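Local coordinates for protein fumarylacetoacetate hydrolase (Burkholderia xenovorans, PDB 5TI1) that probably hydrolyses fumarylacetoacetate to fumarate and acetoacetate, the last step of phenylalanine and tyrosine breakdown, using a bound magnesium ion, at residues Pro149-Phe154 with Leu258-Ala263; Leu223-Glu228 with Asp415-Ala420. All blocks are in the same frame, centred on the assembly; numbering follows the deposited sequence.

Contact 1 (Pro149-Phe154 with Leu258-Ala263). With NA (sodium ion), chain L; MG (magnesium ion), chain K.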
loop_
_atom_site.group_PDB
_atom_site.type_symbol
_atom_site.label_atom_id
_atom_site.label_comp_id
_atom_site.label_asym_id
_atom_site.label_seq_id
_atom_site.Cartn_x
_atom_site.Cartn_y
_atom_site.Cartn_z
ATOM N N PRO B 149 -4.867 0.397 5.676
ATOM C CA PRO B 149 -5.063 0.868 4.295
ATOM C C PRO B 149 -3.751 1.067 3.556
ATOM O O PRO B 149 -3.672 0.796 2.347
ATOM C CB PRO B 149 -5.823 2.197 4.483
ATOM C CG PRO B 149 -6.363 2.158 5.888
ATOM C CD PRO B 149 -5.307 1.402 6.660
ATOM N N GLY B 150 -2.726 1.552 4.254
ATOM C CA GLY B 150 -1.403 1.786 3.707
ATOM C C GLY B 150 -0.324 1.577 4.752
ATOM O O GLY B 150 -0.494 1.937 5.922
ATOM N N TYR B 151 0.796 0.994 4.333
ATOM C CA TYR B 151 1.953 0.773 5.190
ATOM C C TYR B 151 3.154 1.479 4.570
ATOM O O TYR B 151 3.508 1.220 3.416
ATOM C CB TYR B 151 2.209 -0.731 5.388
ATOM C CG TYR B 151 3.582 -1.094 5.910
ATOM C CD1 TYR B 151 4.158 -0.395 6.963
ATOM C CD2 TYR B 151 4.301 -2.162 5.350
ATOM C CE1 TYR B 151 5.427 -0.732 7.452
ATOM C CE2 TYR B 151 5.557 -2.502 5.821
ATOM C CZ TYR B 151 6.115 -1.784 6.872
ATOM O OH TYR B 151 7.362 -2.116 7.341
ATOM N N THR B 152 3.738 2.401 5.322
ATOM C CA THR B 152 4.898 3.176 4.918
ATOM C C THR B 152 6.041 2.858 5.871
ATOM O O THR B 152 5.819 2.711 7.076
ATOM C CB THR B 152 4.590 4.681 4.976
ATOM O OG1 THR B 152 3.521 4.997 4.074
ATOM C CG2 THR B 152 5.827 5.498 4.636
ATOM N N ASP B 153 7.263 2.772 5.351
ATOM C CA ASP B 153 8.407 2.477 6.206
ATOM C C ASP B 153 9.492 3.524 6.004
ATOM O O ASP B 153 9.849 3.846 4.866
ATOM C CB ASP B 153 8.964 1.081 5.943
ATOM C CG ASP B 153 9.911 0.622 7.036
ATOM O OD1 ASP B 153 9.737 1.046 8.210
ATOM O OD2 ASP B 153 10.835 -0.148 6.710
ATOM N N PHE B 154 10.004 4.057 7.109
ATOM C CA PHE B 154 11.034 5.068 7.050
ATOM C C PHE B 154 12.392 4.430 7.331
ATOM O O PHE B 154 12.555 3.205 7.238
ATOM C CB PHE B 154 10.676 6.206 8.014
ATOM C CG PHE B 154 9.487 7.003 7.562
ATOM C CD1 PHE B 154 9.646 8.073 6.683
ATOM C CD2 PHE B 154 8.205 6.655 7.971
ATOM C CE1 PHE B 154 8.547 8.797 6.234
ATOM C CE2 PHE B 154 7.097 7.374 7.523
ATOM C CZ PHE B 154 7.273 8.446 6.653
ATOM N N LEU B 258 7.255 -3.611 15.502
ATOM C CA LEU B 258 7.224 -3.925 14.074
ATOM C C LEU B 258 8.548 -4.558 13.675
ATOM O O LEU B 258 9.609 -3.951 13.848
ATOM C CB LEU B 258 6.945 -2.664 13.237
ATOM C CG LEU B 258 6.626 -2.826 11.738
ATOM C CD1 LEU B 258 5.829 -1.609 11.199
ATOM C CD2 LEU B 258 7.877 -3.027 10.909
ATOM N N ASN B 259 8.485 -5.783 13.149
ATOM C CA ASN B 259 9.650 -6.475 12.620
ATOM C C ASN B 259 9.508 -6.518 11.105
ATOM O O ASN B 259 8.709 -7.297 10.569
ATOM C CB ASN B 259 9.779 -7.885 13.199
ATOM C CG ASN B 259 11.036 -8.598 12.715
ATOM O OD1 ASN B 259 11.800 -8.043 11.910
ATOM N ND2 ASN B 259 11.269 -9.827 13.214
ATOM N N ASP B 260 10.297 -5.693 10.417
ATOM C CA ASP B 260 10.282 -5.639 8.956
ATOM C C ASP B 260 11.280 -6.663 8.425
ATOM O O ASP B 260 12.423 -6.345 8.086
ATOM C CB ASP B 260 10.607 -4.227 8.473
ATOM C CG ASP B 260 10.700 -4.131 6.957
ATOM O OD1 ASP B 260 10.086 -4.976 6.264
ATOM O OD2 ASP B 260 11.407 -3.218 6.462
ATOM N N TRP B 261 10.833 -7.922 8.368
ATOM C CA TRP B 261 11.673 -9.005 7.869
ATOM C C TRP B 261 12.286 -8.638 6.522
ATOM O O TRP B 261 11.597 -8.148 5.624
ATOM C CB TRP B 261 10.860 -10.293 7.731
ATOM C CG TRP B 261 10.117 -10.723 8.963
ATOM C CD1 TRP B 261 8.807 -10.460 9.266
ATOM C CD2 TRP B 261 10.628 -11.513 10.047
ATOM N NE1 TRP B 261 8.479 -11.027 10.479
ATOM C CE2 TRP B 261 9.576 -11.683 10.976
ATOM C CE3 TRP B 261 11.869 -12.088 10.324
ATOM C CZ2 TRP B 261 9.723 -12.421 12.150
ATOM C CZ3 TRP B 261 12.020 -12.814 11.500
ATOM C CH2 TRP B 261 10.950 -12.979 12.396
ATOM N N SER B 262 13.588 -8.883 6.387
ATOM C CA SER B 262 14.346 -8.472 5.214
ATOM C C SER B 262 15.158 -9.640 4.680
ATOM O O SER B 262 15.833 -10.329 5.450
ATOM C CB SER B 262 15.281 -7.309 5.549
ATOM O OG SER B 262 14.535 -6.125 5.806
ATOM N N ALA B 263 15.103 -9.845 3.362
ATOM C CA ALA B 263 15.975 -10.785 2.656
ATOM C C ALA B 263 17.046 -9.955 1.958
ATOM O O ALA B 263 16.828 -9.438 0.858
ATOM C CB ALA B 263 15.181 -11.629 1.666
HETATM NA NA NA L . 9.282 -7.128 5.700
HETATM MG MG MG K . 12.530 -1.410 7.509
HETATM O O HOH W 1 8.716 -3.085 4.668
#
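Asp153 and Asp260 meet through a magnesium ion: Asp153 OD2 binds it at 2.3 Å and Asp260 OD2 at 2.4 Å. Sharing the cation brings Asp153 OD2 and Asp260 OD2 within 3.1 Å, the carboxylate planes turned 90° against each other. The other oxygen of Asp260, OD1, lies 2.4 Å from the sodium ion, which also takes Trp261 O, so one carboxylate bridges two metals. This is the acidic metal site of the FAH family, built on strands 151-154 and 252-263 of one mixed sheet and on strand 223-233, which supplies Glu226 and Glu228; the contact spans two intervening strands, 372-374 and 223-233. Asp260 centres an inverse gamma turn.

Hydrogen bonding across the segments runs through water. One molecule donates to Asp260 OD1 at 2.8 Å and is hydrogen-bonded to Tyr151 OH at 3.1 Å. OD2 on magnesium and OD1 on sodium and water probably hold the rotation of the Asp260 carboxylate.

Apolar contact comes from Leu258, which approaches Tyr151 from the opposite direction: Leu258 CD1 sits 3.9 Å from Tyr151 CE1, oblique to the ring. With CG of Tyr151 anti to the backbone N (chi1 163°), its hydroxyl reaches Leu258 CD2 at 3.7 Å.

Contact 2 (Leu223-Glu228 with Asp415-Ala420). With MG (magnesium ion), chain K.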
loop_
_atom_site.group_PDB
_atom_site.type_symbol
_atom_site.label_atom_id
_atom_site.label_comp_id
_atom_site.label_asym_id
_atom_site.label_seq_id
_atom_site.Cartn_x
_atom_site.Cartn_y
_atom_site.Cartn_z
ATOM N N LEU B 223 18.627 -13.776 5.632
ATOM C CA LEU B 223 17.351 -13.411 6.223
ATOM C C LEU B 223 17.582 -12.674 7.535
ATOM O O LEU B 223 18.297 -13.163 8.421
ATOM C CB LEU B 223 16.510 -14.664 6.448
ATOM C CG LEU B 223 15.105 -14.455 6.988
ATOM C CD1 LEU B 223 14.269 -13.613 5.984
ATOM C CD2 LEU B 223 14.484 -15.806 7.280
ATOM N N ASP B 224 16.976 -11.497 7.666
ATOM C CA ASP B 224 17.291 -10.622 8.781
ATOM C C ASP B 224 16.005 -10.030 9.344
ATOM O O ASP B 224 14.959 -10.009 8.686
ATOM C CB ASP B 224 18.269 -9.517 8.341
ATOM C CG ASP B 224 19.010 -8.879 9.509
ATOM O OD1 ASP B 224 18.746 -9.260 10.668
ATOM O OD2 ASP B 224 19.864 -8.000 9.267
ATOM N N ILE B 225 16.096 -9.573 10.591
ATOM C CA ILE B 225 15.048 -8.757 11.198
ATOM C C ILE B 225 15.317 -7.297 10.886
ATOM O O ILE B 225 16.417 -6.929 10.458
ATOM C CB ILE B 225 14.984 -8.934 12.724
ATOM C CG1 ILE B 225 16.178 -8.218 13.368
ATOM C CG2 ILE B 225 14.921 -10.406 13.100
ATOM C CD1 ILE B 225 16.174 -8.235 14.866
ATOM N N GLU B 226 14.323 -6.453 11.136
ATOM C CA GLU B 226 14.547 -5.024 11.320
ATOM C C GLU B 226 13.697 -4.613 12.508
ATOM O O GLU B 226 12.462 -4.602 12.416
ATOM C CB GLU B 226 14.204 -4.208 10.071
ATOM C CG GLU B 226 15.107 -4.543 8.890
ATOM C CD GLU B 226 15.267 -3.399 7.910
ATOM O OE1 GLU B 226 16.343 -3.292 7.286
ATOM O OE2 GLU B 226 14.321 -2.610 7.768
ATOM N N LEU B 227 14.364 -4.339 13.632
ATOM C CA LEU B 227 13.690 -3.891 14.842
ATOM C C LEU B 227 13.173 -2.479 14.628
ATOM O O LEU B 227 13.959 -1.563 14.357
ATOM C CB LEU B 227 14.647 -3.929 16.034
ATOM C CG LEU B 227 14.200 -3.090 17.238
ATOM C CD1 LEU B 227 12.998 -3.710 17.911
ATOM C CD2 LEU B 227 15.337 -2.968 18.236
ATOM N N GLU B 228 11.856 -2.306 14.743
ATOM C CA GLU B 228 11.219 -1.018 14.510
ATOM C C GLU B 228 10.011 -0.863 15.422
ATOM O O GLU B 228 9.541 -1.819 16.041
ATOM C CB GLU B 228 10.752 -0.877 13.055
ATOM C CG GLU B 228 11.813 -1.164 12.013
ATOM C CD GLU B 228 11.362 -0.793 10.625
ATOM O OE1 GLU B 228 11.938 -1.311 9.647
ATOM O OE2 GLU B 228 10.425 0.019 10.523
ATOM N N ASP B 415 14.592 -20.754 13.745
ATOM C CA ASP B 415 14.812 -19.677 14.714
ATOM C C ASP B 415 13.522 -18.900 14.953
ATOM O O ASP B 415 12.808 -18.544 14.008
ATOM C CB ASP B 415 15.867 -18.688 14.214
ATOM C CG ASP B 415 17.272 -19.251 14.184
ATOM O OD1 ASP B 415 17.503 -20.407 14.620
ATOM O OD2 ASP B 415 18.160 -18.496 13.722
ATOM N N GLU B 416 13.237 -18.599 16.215
ATOM C CA GLU B 416 12.134 -17.711 16.564
ATOM C C GLU B 416 12.704 -16.366 17.001
ATOM O O GLU B 416 13.578 -16.307 17.873
ATOM C CB GLU B 416 11.252 -18.307 17.669
ATOM C CG GLU B 416 10.077 -17.400 18.074
ATOM C CD GLU B 416 9.140 -18.034 19.104
ATOM O OE1 GLU B 416 9.614 -18.453 20.191
ATOM O OE2 GLU B 416 7.922 -18.099 18.825
ATOM N N LEU B 417 12.221 -15.292 16.386
ATOM C CA LEU B 417 12.688 -13.939 16.673
ATOM C C LEU B 417 11.578 -13.200 17.402
ATOM O O LEU B 417 10.450 -13.131 16.899
ATOM C CB LEU B 417 13.080 -13.209 15.386
ATOM C CG LEU B 417 14.492 -13.469 14.839
ATOM C CD1 LEU B 417 15.535 -12.816 15.739
ATOM C CD2 LEU B 417 14.812 -14.954 14.624
ATOM N N THR B 418 11.890 -12.659 18.586
ATOM C CA THR B 418 10.885 -12.009 19.421
ATOM C C THR B 418 11.315 -10.592 19.773
ATOM O O THR B 418 12.313 -10.396 20.476
ATOM C CB THR B 418 10.623 -12.812 20.696
ATOM O OG1 THR B 418 10.285 -14.166 20.356
ATOM C CG2 THR B 418 9.470 -12.196 21.460
ATOM N N LEU B 419 10.534 -9.617 19.327
ATOM C CA LEU B 419 10.685 -8.223 19.744
ATOM C C LEU B 419 9.838 -7.963 20.980
ATOM O O LEU B 419 8.703 -8.441 21.080
ATOM C CB LEU B 419 10.241 -7.265 18.634
ATOM C CG LEU B 419 11.179 -6.838 17.507
ATOM C CD1 LEU B 419 11.657 -8.010 16.743
ATOM C CD2 LEU B 419 10.465 -5.845 16.566
ATOM N N ALA B 420 10.386 -7.184 21.915
ATOM C CA ALA B 420 9.668 -6.808 23.121
ATOM C C ALA B 420 10.003 -5.362 23.456
ATOM O O ALA B 420 11.071 -4.857 23.097
ATOM C CB ALA B 420 10.022 -7.714 24.306
HETATM MG MG MG K . 12.530 -1.410 7.509
#
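Ile225 and Leu417 form one of two apolar pairs that join these segments, Leu227 and Leu419 the other; no hydrogen bond crosses between them. The CA atoms of Ile225 and Leu417 are 7.9 Å apart, and those of Leu227 and Leu419 7.2 Å, more than in hydrogen-bonded neighbours; the two strands belong to different sheets.

Ile225 can be followed outward. Its CB points toward strand 416-424 and splits into two branches. A chi1 of 73° sets CG2 anti to the carbonyl carbon, where it meets Leu417: it lies along the CB-CG-CD1 side of that residue, 3.5 Å from Leu417 CG, 3.6 Å from Leu417 CD1 and 4.1 Å from Leu417 CB. CG1 and CD1 of Ile225 stay beyond close contact with Leu417.

The second pair meets through Leu227 CD1, which is 3.6 Å from Leu419 CD2. Two torsions of Leu227, chi1 162° and chi2 70°, together bring CD1 to Leu419 although the bond to CB does not head there.

Glu226 and Glu228 alternate with Ile225 and Leu227; their CB atoms head away from 415-420, and their extended chains reach the magnesium ion. Glu226 OE2 binds it at 2.2 Å and Glu228 OE1 does likewise, while Glu228 OE2 accepts a hydrogen bond from Gly376 N. Strand 223-233 thus carries metal ligands on one face and hydrophobic packing on the other. Strand 252-263 flanks it within its sheet, Asn259 touching Ile225 and Trp261 touching Leu417, while strand 321-331 adjoins 416-424 and adds Val328 against Ile225 and Leu330 against Leu417.

Overall arrangement
Both contacts are buried, with centres 12 Å apart, and they share one sheet, in which strands 223-233 and 252-263 are neighbours. Their segments alternate along the chain, and Ser262 O probably accepts a hydrogen bond from Asp224 N between them. Contact 1 joins two non-adjacent strands of that sheet by metal coordination and a water bridge, beside substantial packing of Tyr151 on Leu258; contact 2 joins the sheet to another one by hydrocarbon alone. The magnesium ion links them: two of its ligands come from contact 1 and two from 223-228. Asp153 OD1 and Glu228 OE2 approach to 2.6 Å.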